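Side-chain contacts in BPH (Thiobacillus denitrificans, PDB 5OVS), which probably acts as a self-compartmentalising hydrolase of the proteasome family, assembling from fourteen copies into a double ring around an inner cavity: residues K[141-146]-K[172-177]; K[79-84]-K[124-129]; K[12-17]-K[43-48]; K[87-92]-K[103-108]. All blocks are in the same frame, centred on the assembly; numbering follows the deposited sequence.

Interaction 1 of 4, residues K[141-146]-K[172-177]; sequences SPYALG and EFHDES
Phe173, in the last turn of helix 159-173, meets Tyr143 through its CB: that methylene lies 3.5 Å from Tyr143 CE1 and about as close to Tyr143 CD1, along one side of the phenol. The Phe173 ring itself swings away from the tyrosine. With CG beside the backbone N (chi1 -68°) it turns toward another copy of the protein, where it meets the ring of Tyr31 of a second subunit. His174 is the first residue to leave helical geometry, and its CB lies on the same side of the phenol plane as Phe173 CB, but toward CE2 rather than CE1. CG anti to the backbone N (chi1 -160°) sets its CB 3.7 Å from Tyr143 CE2 and brings the imidazole beside the end of the phenol. Tyr143 OH approaches the edge of that imidazole near its plane, 3.7 Å from His174 CD2. The two rings are oblique, with planes at 41°, so the contact is neither a stack nor a T-shape. Both CB groups thus come to the phenol from one side of its plane, and no hydrogen bond crosses the contact. Beyond His174 the chain makes a type I beta turn closed by Ser177 N on His174 O, and within it Asp175 forms a salt bridge with Lys21 of the second subunit. Such a helix pair flanking a beta sandwich belongs to the proteasome-type Ntn-hydrolase fold. Here the first turn of helix 141-151 meets the end of helix 159-173, while Ala144 and Leu145 pack on strand 134-137 and Pro142 and Tyr143 pack on Tyr143 and Pro142, respectively, of a third subunit.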
loop_
_atom_site.group_PDB
_atom_site.type_symbol
_atom_site.label_atom_id
_atom_site.label_comp_id
_atom_site.label_asym_id
_atom_site.label_seq_id
_atom_site.Cartn_x
_atom_site.Cartn_y
_atom_site.Cartn_z
ATOM N N SER K 141 -10.183 -32.306 -7.334
ATOM C CA SER K 141 -10.090 -33.361 -6.301
ATOM C C SER K 141 -11.303 -33.526 -5.413
ATOM O O SER K 141 -11.738 -34.657 -5.203
ATOM C CB SER K 141 -8.856 -33.211 -5.416
ATOM O OG SER K 141 -8.401 -31.888 -5.403
ATOM N N PRO K 142 -11.853 -32.411 -4.883
ATOM C CA PRO K 142 -12.914 -32.597 -3.901
ATOM C C PRO K 142 -14.102 -33.321 -4.491
ATOM O O PRO K 142 -14.630 -34.242 -3.876
ATOM C CB PRO K 142 -13.254 -31.170 -3.456
ATOM C CG PRO K 142 -12.668 -30.260 -4.455
ATOM C CD PRO K 142 -11.566 -30.987 -5.143
ATOM N N TYR K 143 -14.481 -32.940 -5.698
ATOM C CA TYR K 143 -15.502 -33.660 -6.465
ATOM C C TYR K 143 -15.126 -35.130 -6.691
ATOM O O TYR K 143 -15.974 -36.011 -6.535
ATOM C CB TYR K 143 -15.724 -32.995 -7.840
ATOM C CG TYR K 143 -15.979 -31.508 -7.824
ATOM C CD1 TYR K 143 -17.278 -31.004 -7.701
ATOM C CD2 TYR K 143 -14.932 -30.598 -7.950
ATOM C CE1 TYR K 143 -17.528 -29.638 -7.696
ATOM C CE2 TYR K 143 -15.174 -29.232 -7.938
ATOM C CZ TYR K 143 -16.477 -28.766 -7.811
ATOM O OH TYR K 143 -16.726 -27.428 -7.794
ATOM N N ALA K 144 -13.879 -35.398 -7.083
ATOM C CA ALA K 144 -13.433 -36.774 -7.310
ATOM C C ALA K 144 -13.429 -37.624 -6.031
ATOM O O ALA K 144 -13.793 -38.816 -6.068
ATOM C CB ALA K 144 -12.054 -36.801 -7.959
ATOM N N LEU K 145 -12.995 -37.013 -4.926
ATOM C CA LEU K 145 -12.963 -37.664 -3.627
ATOM C C LEU K 145 -14.341 -38.054 -3.187
ATOM O O LEU K 145 -14.545 -39.180 -2.785
ATOM C CB LEU K 145 -12.367 -36.748 -2.556
ATOM C CG LEU K 145 -10.878 -36.465 -2.655
ATOM C CD1 LEU K 145 -10.478 -35.467 -1.576
ATOM C CD2 LEU K 145 -10.035 -37.752 -2.577
ATOM N N GLY K 146 -15.281 -37.106 -3.227
ATOM C CA GLY K 146 -16.665 -37.386 -2.883
ATOM C C GLY K 146 -17.257 -38.498 -3.720
ATOM O O GLY K 146 -17.925 -39.402 -3.205
ATOM N N GLU K 172 -18.004 -33.026 -14.512
ATOM C CA GLU K 172 -19.416 -32.694 -14.497
ATOM C C GLU K 172 -19.647 -31.333 -13.834
ATOM O O GLU K 172 -20.490 -30.565 -14.262
ATOM C CB GLU K 172 -20.177 -33.789 -13.748
ATOM C CG GLU K 172 -21.687 -33.642 -13.744
ATOM C CD GLU K 172 -22.336 -34.150 -15.020
ATOM O OE1 GLU K 172 -21.628 -34.412 -16.016
ATOM O OE2 GLU K 172 -23.569 -34.292 -15.026
ATOM N N PHE K 173 -18.875 -31.036 -12.796
ATOM C CA PHE K 173 -19.131 -29.862 -11.981
ATOM C C PHE K 173 -18.075 -28.768 -11.970
ATOM O O PHE K 173 -18.354 -27.682 -11.452
ATOM C CB PHE K 173 -19.429 -30.306 -10.547
ATOM C CG PHE K 173 -20.715 -31.037 -10.424
ATOM C CD1 PHE K 173 -21.914 -30.352 -10.503
ATOM C CD2 PHE K 173 -20.732 -32.409 -10.274
ATOM C CE1 PHE K 173 -23.119 -31.024 -10.412
ATOM C CE2 PHE K 173 -21.931 -33.093 -10.158
ATOM C CZ PHE K 173 -23.127 -32.398 -10.225
ATOM N N HIS K 174 -16.894 -29.016 -12.538
ATOM C CA HIS K 174 -15.823 -28.019 -12.477
ATOM C C HIS K 174 -15.188 -27.610 -13.809
ATOM O O HIS K 174 -14.740 -28.453 -14.600
ATOM C CB HIS K 174 -14.730 -28.481 -11.527
ATOM C CG HIS K 174 -13.868 -27.365 -11.045
ATOM N ND1 HIS K 174 -12.604 -27.141 -11.538
ATOM C CD2 HIS K 174 -14.107 -26.379 -10.150
ATOM C CE1 HIS K 174 -12.090 -26.076 -10.951
ATOM N NE2 HIS K 174 -12.987 -25.592 -10.110
ATOM N N ASP K 175 -15.071 -26.299 -14.010
ATOM C CA ASP K 175 -14.720 -25.767 -15.329
ATOM C C ASP K 175 -13.263 -26.008 -15.772
ATOM O O ASP K 175 -12.918 -25.735 -16.929
ATOM C CB ASP K 175 -15.101 -24.282 -15.444
ATOM C CG ASP K 175 -14.315 -23.382 -14.501
ATOM O OD1 ASP K 175 -13.241 -23.793 -14.022
ATOM O OD2 ASP K 175 -14.787 -22.233 -14.248
ATOM N N GLU K 176 -12.421 -26.505 -14.872
ATOM C CA GLU K 176 -11.038 -26.811 -15.212
ATOM C C GLU K 176 -10.804 -28.288 -15.564
ATOM O O GLU K 176 -9.683 -28.679 -15.839
ATOM C CB GLU K 176 -10.104 -26.370 -14.069
ATOM C CG GLU K 176 -10.178 -24.876 -13.781
ATOM C CD GLU K 176 -9.136 -24.378 -12.793
ATOM O OE1 GLU K 176 -8.595 -25.175 -12.002
ATOM O OE2 GLU K 176 -8.847 -23.165 -12.799
ATOM N N SER K 177 -11.855 -29.103 -15.567
ATOM C CA SER K 177 -11.737 -30.527 -15.896
ATOM C C SER K 177 -12.694 -30.883 -17.026
ATOM O O SER K 177 -13.807 -30.358 -17.072
ATOM C CB SER K 177 -12.062 -31.369 -14.656
ATOM O OG SER K 177 -11.072 -31.234 -13.644
#

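Interaction 2 of 4, residues K[79-84]-K[124-129]; sequences CVWNTL and AHRTVQ
The backbones of Trp81 in helix 74-91 and Arg126 in the turn before strand 128-131 approach to 6.6 Å between CA atoms, and Arg126 has positive phi (61°). This joins the beta hairpin of strands 118-122 and 128-131 to a helix lying on the outside of the sheet, part of the alpha-beta-beta-alpha sandwich of proteasome subunits. The aliphatic part of Arg126 runs against the helix: its CG sits 4.1 Å from Trp81 CB, at the edge of the indole, and its CD lies 3.7 Å from Trp81 O. The indole faces elsewhere, with Leu84 CD2 over the centre of one face and Phe62 of helix 54-64 also touching it. A bend at chi3 (-48°) turns the guanidinium off this path, leaving it tilted by 45° to the amide of Asn82. Asn82 OD1 and Arg126 NE are 3.8 Å apart, and a water bridges them. The other guanidinium nitrogens are engaged in the same chain, NH2 by Glu105 O and NH1 by Ser107 OG, so three polar partners fix the rotation of the group. Asn82 is also fixed from outside, its ND2 donating to His91 O of a neighbouring subunit, whose Tyr93 packs on both Asn82 and Arg126. The contact therefore lies at an interface between copies. In the bridge, the water donates a hydrogen bond to Asn82 OD1 at 2.7 Å and accepts one from Arg126 NE, also at 2.7 Å, lying in the guanidinium plane at its edge.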
loop_
_atom_site.group_PDB
_atom_site.type_symbol
_atom_site.label_atom_id
_atom_site.label_comp_id
_atom_site.label_asym_id
_atom_site.label_seq_id
_atom_site.Cartn_x
_atom_site.Cartn_y
_atom_site.Cartn_z
ATOM N N CYS K 79 13.198 -38.508 -2.244
ATOM C CA CYS K 79 14.549 -38.282 -2.696
ATOM C C CYS K 79 14.607 -37.845 -4.164
ATOM O O CYS K 79 15.336 -36.909 -4.531
ATOM C CB CYS K 79 15.317 -39.585 -2.487
ATOM S SG CYS K 79 17.030 -39.519 -2.963
ATOM N N VAL K 80 13.839 -38.522 -5.007
ATOM C CA VAL K 80 13.734 -38.168 -6.432
ATOM C C VAL K 80 13.111 -36.770 -6.613
ATOM O O VAL K 80 13.654 -35.921 -7.341
ATOM C CB VAL K 80 12.900 -39.224 -7.191
ATOM C CG1 VAL K 80 12.508 -38.745 -8.577
ATOM C CG2 VAL K 80 13.674 -40.532 -7.288
ATOM N N TRP K 81 11.976 -36.527 -5.942
ATOM C CA TRP K 81 11.305 -35.227 -6.053
ATOM C C TRP K 81 12.144 -34.087 -5.509
ATOM O O TRP K 81 12.129 -32.991 -6.066
ATOM C CB TRP K 81 9.909 -35.236 -5.418
ATOM C CG TRP K 81 8.851 -35.125 -6.448
ATOM C CD1 TRP K 81 7.992 -34.090 -6.620
ATOM C CD2 TRP K 81 8.577 -36.058 -7.500
ATOM N NE1 TRP K 81 7.172 -34.329 -7.694
ATOM C CE2 TRP K 81 7.513 -35.530 -8.255
ATOM C CE3 TRP K 81 9.121 -37.296 -7.867
ATOM C CZ2 TRP K 81 6.976 -36.193 -9.358
ATOM C CZ3 TRP K 81 8.588 -37.959 -8.966
ATOM C CH2 TRP K 81 7.522 -37.403 -9.697
ATOM N N ASN K 82 12.902 -34.339 -4.450
ATOM C CA ASN K 82 13.770 -33.295 -3.919
ATOM C C ASN K 82 14.874 -32.921 -4.903
ATOM O O ASN K 82 15.160 -31.754 -5.075
ATOM C CB ASN K 82 14.380 -33.697 -2.581
ATOM C CG ASN K 82 14.909 -32.503 -1.813
ATOM O OD1 ASN K 82 14.139 -31.646 -1.373
ATOM N ND2 ASN K 82 16.220 -32.433 -1.658
ATOM N N THR K 83 15.485 -33.921 -5.540
ATOM C CA THR K 83 16.457 -33.696 -6.615
ATOM C C THR K 83 15.782 -33.034 -7.826
ATOM O O THR K 83 16.299 -32.065 -8.363
ATOM C CB THR K 83 17.139 -35.024 -7.036
ATOM O OG1 THR K 83 17.909 -35.530 -5.939
ATOM C CG2 THR K 83 18.064 -34.846 -8.231
ATOM N N LEU K 84 14.626 -33.544 -8.244
ATOM C CA LEU K 84 13.863 -32.933 -9.336
ATOM C C LEU K 84 13.664 -31.446 -9.116
ATOM O O LEU K 84 13.847 -30.661 -10.040
ATOM C CB LEU K 84 12.489 -33.591 -9.492
ATOM C CG LEU K 84 11.449 -32.852 -10.351
ATOM C CD1 LEU K 84 11.907 -32.759 -11.793
ATOM C CD2 LEU K 84 10.116 -33.565 -10.294
ATOM N N ALA K 124 2.742 -30.405 -3.944
ATOM C CA ALA K 124 3.656 -29.367 -4.443
ATOM C C ALA K 124 4.836 -29.056 -3.518
ATOM O O ALA K 124 5.917 -28.694 -3.990
ATOM C CB ALA K 124 2.869 -28.090 -4.734
ATOM N N HIS K 125 4.634 -29.205 -2.211
ATOM C CA HIS K 125 5.696 -28.967 -1.239
ATOM C C HIS K 125 6.488 -30.248 -0.897
ATOM O O HIS K 125 7.079 -30.352 0.182
ATOM C CB HIS K 125 5.103 -28.311 -0.000
ATOM C CG HIS K 125 4.482 -26.974 -0.281
ATOM N ND1 HIS K 125 3.134 -26.811 -0.516
ATOM C CD2 HIS K 125 5.036 -25.741 -0.398
ATOM C CE1 HIS K 125 2.880 -25.534 -0.749
ATOM N NE2 HIS K 125 4.018 -24.865 -0.688
ATOM N N ARG K 126 6.505 -31.193 -1.841
ATOM C CA ARG K 126 7.213 -32.479 -1.730
ATOM C C ARG K 126 6.737 -33.380 -0.577
ATOM O O ARG K 126 7.485 -34.220 -0.066
ATOM C CB ARG K 126 8.730 -32.274 -1.764
ATOM C CG ARG K 126 9.179 -31.902 -3.178
ATOM C CD ARG K 126 10.546 -31.240 -3.250
ATOM N NE ARG K 126 10.713 -30.155 -2.290
ATOM C CZ ARG K 126 10.112 -28.968 -2.366
ATOM N NH1 ARG K 126 9.269 -28.676 -3.354
ATOM N NH2 ARG K 126 10.346 -28.058 -1.430
ATOM N N THR K 127 5.469 -33.216 -0.226
ATOM C CA THR K 127 4.799 -34.064 0.728
ATOM C C THR K 127 4.473 -35.378 0.069
ATOM O O THR K 127 3.503 -35.455 -0.674
ATOM C CB THR K 127 3.452 -33.439 1.149
ATOM O OG1 THR K 127 3.651 -32.066 1.489
ATOM C CG2 THR K 127 2.836 -34.199 2.315
ATOM N N VAL K 128 5.272 -36.402 0.334
ATOM C CA VAL K 128 5.067 -37.717 -0.260
ATOM C C VAL K 128 4.187 -38.572 0.628
ATOM O O VAL K 128 4.436 -38.686 1.823
ATOM C CB VAL K 128 6.390 -38.488 -0.459
ATOM C CG1 VAL K 128 6.123 -39.807 -1.166
ATOM C CG2 VAL K 128 7.398 -37.648 -1.213
ATOM N N GLN K 129 3.202 -39.223 0.023
ATOM C CA GLN K 129 2.236 -40.023 0.762
ATOM C C GLN K 129 2.004 -41.347 0.060
ATOM O O GLN K 129 2.022 -41.403 -1.161
ATOM C CB GLN K 129 0.914 -39.232 0.920
ATOM C CG GLN K 129 1.131 -37.916 1.643
ATOM C CD GLN K 129 -0.153 -37.185 2.009
ATOM O OE1 GLN K 129 -0.899 -36.706 1.142
ATOM N NE2 GLN K 129 -0.398 -37.065 3.302
HETATM O O HOH W 1 12.144 -30.373 -0.003
#

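Interaction 3 of 4, residues K[12-17]-K[43-48]; sequences IAIAAD and DSYVAI
Ile14 reaches over from strand 11-16 and lies across Tyr45 and Ala47 of strand 44-48, CG2 on the first and CD1 on the second. Its CG2 lies 4.0 Å from Tyr45 CB, approaching the phenol obliquely, while its CD1 rests 3.8 Å from Ala47 CB. CG1 is anti to the backbone N (chi1 -173°) and CD1 continues the chain in an extended form (chi2 169°), which carries the terminal methyl over the backbone of the other strand, 3.7 Å from Tyr45 O. Ala47 offers just a methyl, letting the isoleucine come in close. Tyr45 begins by pointing at Ile14, but its ring leads away and stacks on Phe184 of strand 182-187. No hydrogen bond joins the two segments; the contact is apolar and buried. Ile5 touches Ile14 and Val3 touches Ala47, both from strand 3-8, and Ile38 touches Tyr45 and Ala47. Just past the strand, Asp17 OD1 pairs with Lys37 and also accepts from Thr2 N, next to the N-terminal Thr1. Here two antiparallel sheets face each other, each supplying one of the strands, and their interdigitated side chains form the core of the beta sandwich typical of proteasome-type Ntn hydrolases.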
loop_
_atom_site.group_PDB
_atom_site.type_symbol
_atom_site.label_atom_id
_atom_site.label_comp_id
_atom_site.label_asym_id
_atom_site.label_seq_id
_atom_site.Cartn_x
_atom_site.Cartn_y
_atom_site.Cartn_z
ATOM N N ILE K 12 -4.485 -51.941 -9.277
ATOM C CA ILE K 12 -4.173 -50.534 -9.084
ATOM C C ILE K 12 -4.561 -49.790 -10.344
ATOM O O ILE K 12 -4.251 -50.234 -11.443
ATOM C CB ILE K 12 -2.681 -50.333 -8.747
ATOM C CG1 ILE K 12 -2.432 -50.678 -7.277
ATOM C CG2 ILE K 12 -2.230 -48.912 -9.036
ATOM C CD1 ILE K 12 -0.970 -50.827 -6.903
ATOM N N ALA K 13 -5.263 -48.667 -10.183
ATOM C CA ALA K 13 -5.654 -47.847 -11.323
ATOM C C ALA K 13 -5.325 -46.388 -11.113
ATOM O O ALA K 13 -5.134 -45.935 -9.989
ATOM C CB ALA K 13 -7.125 -48.005 -11.626
ATOM N N ILE K 14 -5.236 -45.668 -12.224
ATOM C CA ILE K 14 -4.887 -44.259 -12.216
ATOM C C ILE K 14 -5.594 -43.601 -13.394
ATOM O O ILE K 14 -5.673 -44.186 -14.484
ATOM C CB ILE K 14 -3.351 -44.054 -12.244
ATOM C CG1 ILE K 14 -2.997 -42.579 -12.058
ATOM C CG2 ILE K 14 -2.722 -44.615 -13.520
ATOM C CD1 ILE K 14 -1.527 -42.326 -11.823
ATOM N N ALA K 15 -6.165 -42.414 -13.166
ATOM C CA ALA K 15 -6.904 -41.724 -14.228
ATOM C C ALA K 15 -6.660 -40.224 -14.248
ATOM O O ALA K 15 -6.077 -39.663 -13.327
ATOM C CB ALA K 15 -8.389 -42.020 -14.113
ATOM N N ALA K 16 -7.091 -39.584 -15.326
ATOM C CA ALA K 16 -6.950 -38.143 -15.468
ATOM C C ALA K 16 -7.934 -37.652 -16.500
ATOM O O ALA K 16 -8.297 -38.385 -17.417
ATOM C CB ALA K 16 -5.534 -37.762 -15.879
ATOM N N ASP K 17 -8.371 -36.411 -16.342
ATOM C CA ASP K 17 -9.135 -35.762 -17.391
ATOM C C ASP K 17 -8.140 -35.355 -18.495
ATOM O O ASP K 17 -6.949 -35.612 -18.385
ATOM C CB ASP K 17 -9.933 -34.569 -16.834
ATOM C CG ASP K 17 -9.160 -33.287 -16.869
ATOM O OD1 ASP K 17 -8.240 -33.093 -16.041
ATOM O OD2 ASP K 17 -9.478 -32.468 -17.748
ATOM N N ASP K 43 8.137 -48.580 -14.752
ATOM C CA ASP K 43 6.833 -49.211 -14.649
ATOM C C ASP K 43 5.896 -48.434 -13.718
ATOM O O ASP K 43 4.946 -49.002 -13.181
ATOM C CB ASP K 43 6.966 -50.667 -14.215
ATOM C CG ASP K 43 7.400 -50.812 -12.775
ATOM O OD1 ASP K 43 7.974 -49.850 -12.213
ATOM O OD2 ASP K 43 7.158 -51.905 -12.204
ATOM N N SER K 44 6.163 -47.144 -13.530
ATOM C CA SER K 44 5.209 -46.251 -12.876
ATOM C C SER K 44 4.480 -45.390 -13.901
ATOM O O SER K 44 5.012 -45.094 -14.967
ATOM C CB SER K 44 5.912 -45.339 -11.866
ATOM O OG SER K 44 6.417 -46.075 -10.770
ATOM N N TYR K 45 3.257 -44.994 -13.569
ATOM C CA TYR K 45 2.548 -43.970 -14.320
ATOM C C TYR K 45 2.453 -42.770 -13.422
ATOM O O TYR K 45 2.075 -42.902 -12.262
ATOM C CB TYR K 45 1.146 -44.412 -14.687
ATOM C CG TYR K 45 1.102 -45.534 -15.686
ATOM C CD1 TYR K 45 1.372 -45.313 -17.030
ATOM C CD2 TYR K 45 0.774 -46.815 -15.290
ATOM C CE1 TYR K 45 1.323 -46.351 -17.949
ATOM C CE2 TYR K 45 0.722 -47.858 -16.198
ATOM C CZ TYR K 45 0.997 -47.622 -17.522
ATOM O OH TYR K 45 0.942 -48.668 -18.412
ATOM N N VAL K 46 2.801 -41.607 -13.957
ATOM C CA VAL K 46 2.771 -40.374 -13.202
ATOM C C VAL K 46 1.721 -39.444 -13.811
ATOM O O VAL K 46 1.778 -39.129 -14.997
ATOM C CB VAL K 46 4.157 -39.701 -13.172
ATOM C CG1 VAL K 46 4.149 -38.475 -12.263
ATOM C CG2 VAL K 46 5.206 -40.696 -12.706
ATOM N N ALA K 47 0.764 -39.039 -12.984
ATOM C CA ALA K 47 -0.326 -38.163 -13.386
ATOM C C ALA K 47 -0.056 -36.795 -12.789
ATOM O O ALA K 47 0.183 -36.683 -11.591
ATOM C CB ALA K 47 -1.654 -38.709 -12.893
ATOM N N ILE K 48 -0.088 -35.765 -13.631
ATOM C CA ILE K 48 0.499 -34.474 -13.287
ATOM C C ILE K 48 -0.535 -33.354 -13.340
ATOM O O ILE K 48 -1.260 -33.253 -14.306
ATOM C CB ILE K 48 1.661 -34.154 -14.235
ATOM C CG1 ILE K 48 2.689 -35.301 -14.208
ATOM C CG2 ILE K 48 2.310 -32.840 -13.838
ATOM C CD1 ILE K 48 3.684 -35.317 -15.358
#

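Interaction 4 of 4, residues K[87-92]-K[103-108]; sequences ALKEHY and DLESSR
Lys89 and Glu105 grip each other at the outer side of the contact, while Leu88 and Ser107 meet more loosely on its buried side. In the tight part, Lys89 NZ donates to both carboxylate oxygens, at 2.9 Å to Glu105 OE1 and 3.0 Å to Glu105 OE2. Each oxygen uses its syn lone pair, so the ammonium sits in the fork of the carboxylate in a bidentate salt bridge. The two side chains cross at about a right angle. Glu105 is extended beyond CG, whereas Lys89 bends at chi3 (74°), folding its methylenes against the acid: Lys89 CD comes within 3.2 Å of Glu105 OE1. The same oxygen accepts from His85 NE2, one helical turn before Lys89, and this second donor would be expected to steady the carboxylate as an anion. The contact ties the end of helix 74-91 to the irregular segment leading into strand 111-115, on the helical layer of the proteasome-type sandwich. Lys89 is exposed, but Tyr93 of a neighbouring subunit packs on both it and Glu105. On the inner side Leu88 CD1 touches Ser107 CB at 4.1 Å, a light apolar contact beside Met109 and Ile57. Ser107 OG is engaged by His85 ND1 and by Arg126 NH1, so His85 bridges the two halves of the contact through its two ring nitrogens. Next along the loop, Ser106 OG accepts from Arg108 N at 3.0 Å, an ST turn that shapes the bend where Arg108 has positive phi (67°).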
loop_
_atom_site.group_PDB
_atom_site.type_symbol
_atom_site.label_atom_id
_atom_site.label_comp_id
_atom_site.label_asym_id
_atom_site.label_seq_id
_atom_site.Cartn_x
_atom_site.Cartn_y
_atom_site.Cartn_z
ATOM N N ALA K 87 16.420 -29.359 -10.155
ATOM C CA ALA K 87 16.472 -29.280 -11.614
ATOM C C ALA K 87 15.383 -28.363 -12.187
ATOM O O ALA K 87 15.623 -27.683 -13.179
ATOM C CB ALA K 87 16.377 -30.668 -12.224
ATOM N N LEU K 88 14.196 -28.343 -11.577
ATOM C CA LEU K 88 13.120 -27.430 -12.019
ATOM C C LEU K 88 13.541 -25.970 -11.941
ATOM O O LEU K 88 13.223 -25.180 -12.819
ATOM C CB LEU K 88 11.851 -27.617 -11.191
ATOM C CG LEU K 88 11.114 -28.945 -11.368
ATOM C CD1 LEU K 88 9.990 -29.077 -10.354
ATOM C CD2 LEU K 88 10.572 -29.102 -12.780
ATOM N N LYS K 89 14.255 -25.621 -10.878
ATOM C CA LYS K 89 14.771 -24.270 -10.715
ATOM C C LYS K 89 15.941 -24.001 -11.646
ATOM O O LYS K 89 16.013 -22.946 -12.264
ATOM C CB LYS K 89 15.234 -24.057 -9.287
ATOM C CG LYS K 89 14.102 -24.086 -8.289
ATOM C CD LYS K 89 14.638 -24.027 -6.876
ATOM C CE LYS K 89 15.134 -22.631 -6.519
ATOM N NZ LYS K 89 15.695 -22.623 -5.142
ATOM N N GLU K 90 16.859 -24.959 -11.738
ATOM C CA GLU K 90 18.111 -24.747 -12.452
ATOM C C GLU K 90 17.996 -24.795 -13.973
ATOM O O GLU K 90 18.629 -24.002 -14.644
ATOM C CB GLU K 90 19.159 -25.759 -12.002
ATOM C CG GLU K 90 20.563 -25.388 -12.465
ATOM C CD GLU K 90 21.558 -26.513 -12.299
ATOM O OE1 GLU K 90 21.199 -27.543 -11.683
ATOM O OE2 GLU K 90 22.699 -26.362 -12.794
ATOM N N HIS K 91 17.214 -25.724 -14.516
ATOM C CA HIS K 91 17.152 -25.923 -15.969
ATOM C C HIS K 91 15.830 -25.578 -16.624
ATOM O O HIS K 91 15.804 -25.382 -17.824
ATOM C CB HIS K 91 17.487 -27.372 -16.325
ATOM C CG HIS K 91 18.771 -27.854 -15.727
ATOM N ND1 HIS K 91 20.006 -27.463 -16.200
ATOM C CD2 HIS K 91 19.013 -28.687 -14.686
ATOM C CE1 HIS K 91 20.954 -28.036 -15.479
ATOM N NE2 HIS K 91 20.378 -28.785 -14.554
ATOM N N TYR K 92 14.737 -25.526 -15.869
ATOM C CA TYR K 92 13.403 -25.399 -16.473
ATOM C C TYR K 92 12.617 -24.153 -16.029
ATOM O O TYR K 92 11.417 -24.042 -16.300
ATOM C CB TYR K 92 12.571 -26.667 -16.221
ATOM C CG TYR K 92 13.196 -27.956 -16.735
ATOM C CD1 TYR K 92 13.080 -28.328 -18.067
ATOM C CD2 TYR K 92 13.880 -28.808 -15.875
ATOM C CE1 TYR K 92 13.648 -29.507 -18.532
ATOM C CE2 TYR K 92 14.441 -29.992 -16.325
ATOM C CZ TYR K 92 14.326 -30.335 -17.649
ATOM O OH TYR K 92 14.888 -31.507 -18.083
ATOM N N ASP K 103 6.241 -22.645 4.090
ATOM C CA ASP K 103 7.308 -23.327 4.834
ATOM C C ASP K 103 8.440 -23.689 3.903
ATOM O O ASP K 103 9.594 -23.353 4.164
ATOM C CB ASP K 103 6.810 -24.624 5.483
ATOM C CG ASP K 103 6.248 -24.415 6.868
ATOM O OD1 ASP K 103 6.142 -23.248 7.306
ATOM O OD2 ASP K 103 5.916 -25.426 7.530
ATOM N N LEU K 104 8.094 -24.395 2.831
ATOM C CA LEU K 104 9.055 -24.861 1.842
ATOM C C LEU K 104 8.743 -24.285 0.466
ATOM O O LEU K 104 7.668 -23.706 0.242
ATOM C CB LEU K 104 9.019 -26.385 1.769
ATOM C CG LEU K 104 9.309 -27.139 3.064
ATOM C CD1 LEU K 104 8.716 -28.540 3.020
ATOM C CD2 LEU K 104 10.801 -27.202 3.336
ATOM N N GLU K 105 9.692 -24.440 -0.457
ATOM C CA GLU K 105 9.480 -24.026 -1.838
ATOM C C GLU K 105 8.475 -24.976 -2.477
ATOM O O GLU K 105 8.531 -26.188 -2.268
ATOM C CB GLU K 105 10.794 -24.010 -2.631
ATOM C CG GLU K 105 11.701 -22.819 -2.329
ATOM C CD GLU K 105 13.019 -22.851 -3.105
ATOM O OE1 GLU K 105 13.093 -23.539 -4.140
ATOM O OE2 GLU K 105 13.994 -22.182 -2.686
ATOM N N SER K 106 7.532 -24.413 -3.219
ATOM C CA SER K 106 6.591 -25.196 -4.002
ATOM C C SER K 106 7.278 -25.694 -5.277
ATOM O O SER K 106 8.077 -24.979 -5.880
ATOM C CB SER K 106 5.376 -24.331 -4.363
ATOM O OG SER K 106 4.335 -25.107 -4.933
ATOM N N SER K 107 6.970 -26.919 -5.681
ATOM C CA SER K 107 7.293 -27.369 -7.028
ATOM C C SER K 107 6.150 -27.034 -8.005
ATOM O O SER K 107 6.257 -27.300 -9.200
ATOM C CB SER K 107 7.628 -28.862 -7.032
ATOM O OG SER K 107 8.711 -29.135 -6.150
ATOM N N ARG K 108 5.068 -26.454 -7.485
ATOM C CA ARG K 108 3.925 -25.981 -8.269
ATOM C C ARG K 108 3.094 -27.068 -8.948
ATOM O O ARG K 108 2.195 -26.752 -9.734
ATOM C CB ARG K 108 4.357 -24.958 -9.324
ATOM C CG ARG K 108 5.185 -23.812 -8.780
ATOM C CD ARG K 108 4.418 -22.969 -7.786
ATOM N NE ARG K 108 5.070 -21.668 -7.663
ATOM C CZ ARG K 108 4.630 -20.523 -8.196
ATOM N NH1 ARG K 108 3.485 -20.470 -8.880
ATOM N NH2 ARG K 108 5.332 -19.405 -8.020
#

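How the interactions relate
Along the chain interaction 3 closes first; interaction 4 is then nested within the loop closed by interaction 2, and interaction 1 comes last. Interactions 2 and 4 share helix 74-91, have centres about 10 Å apart and touch directly, with a probable hydrogen bond from Ser107 N to Ala124 O, and the Arg126 guanidinium also reaches the 103-108 segment; both also touch the same neighbouring subunit. Interaction 3 lies near the middle of the chain, between the sheets, with its centre about 17 Å from those of interactions 1 and 2. Interaction 1 belongs to the other helical layer, about 25 Å from interaction 2 between centres. Together they sample both helical layers and the sandwich core, with the outer three at subunit interfaces.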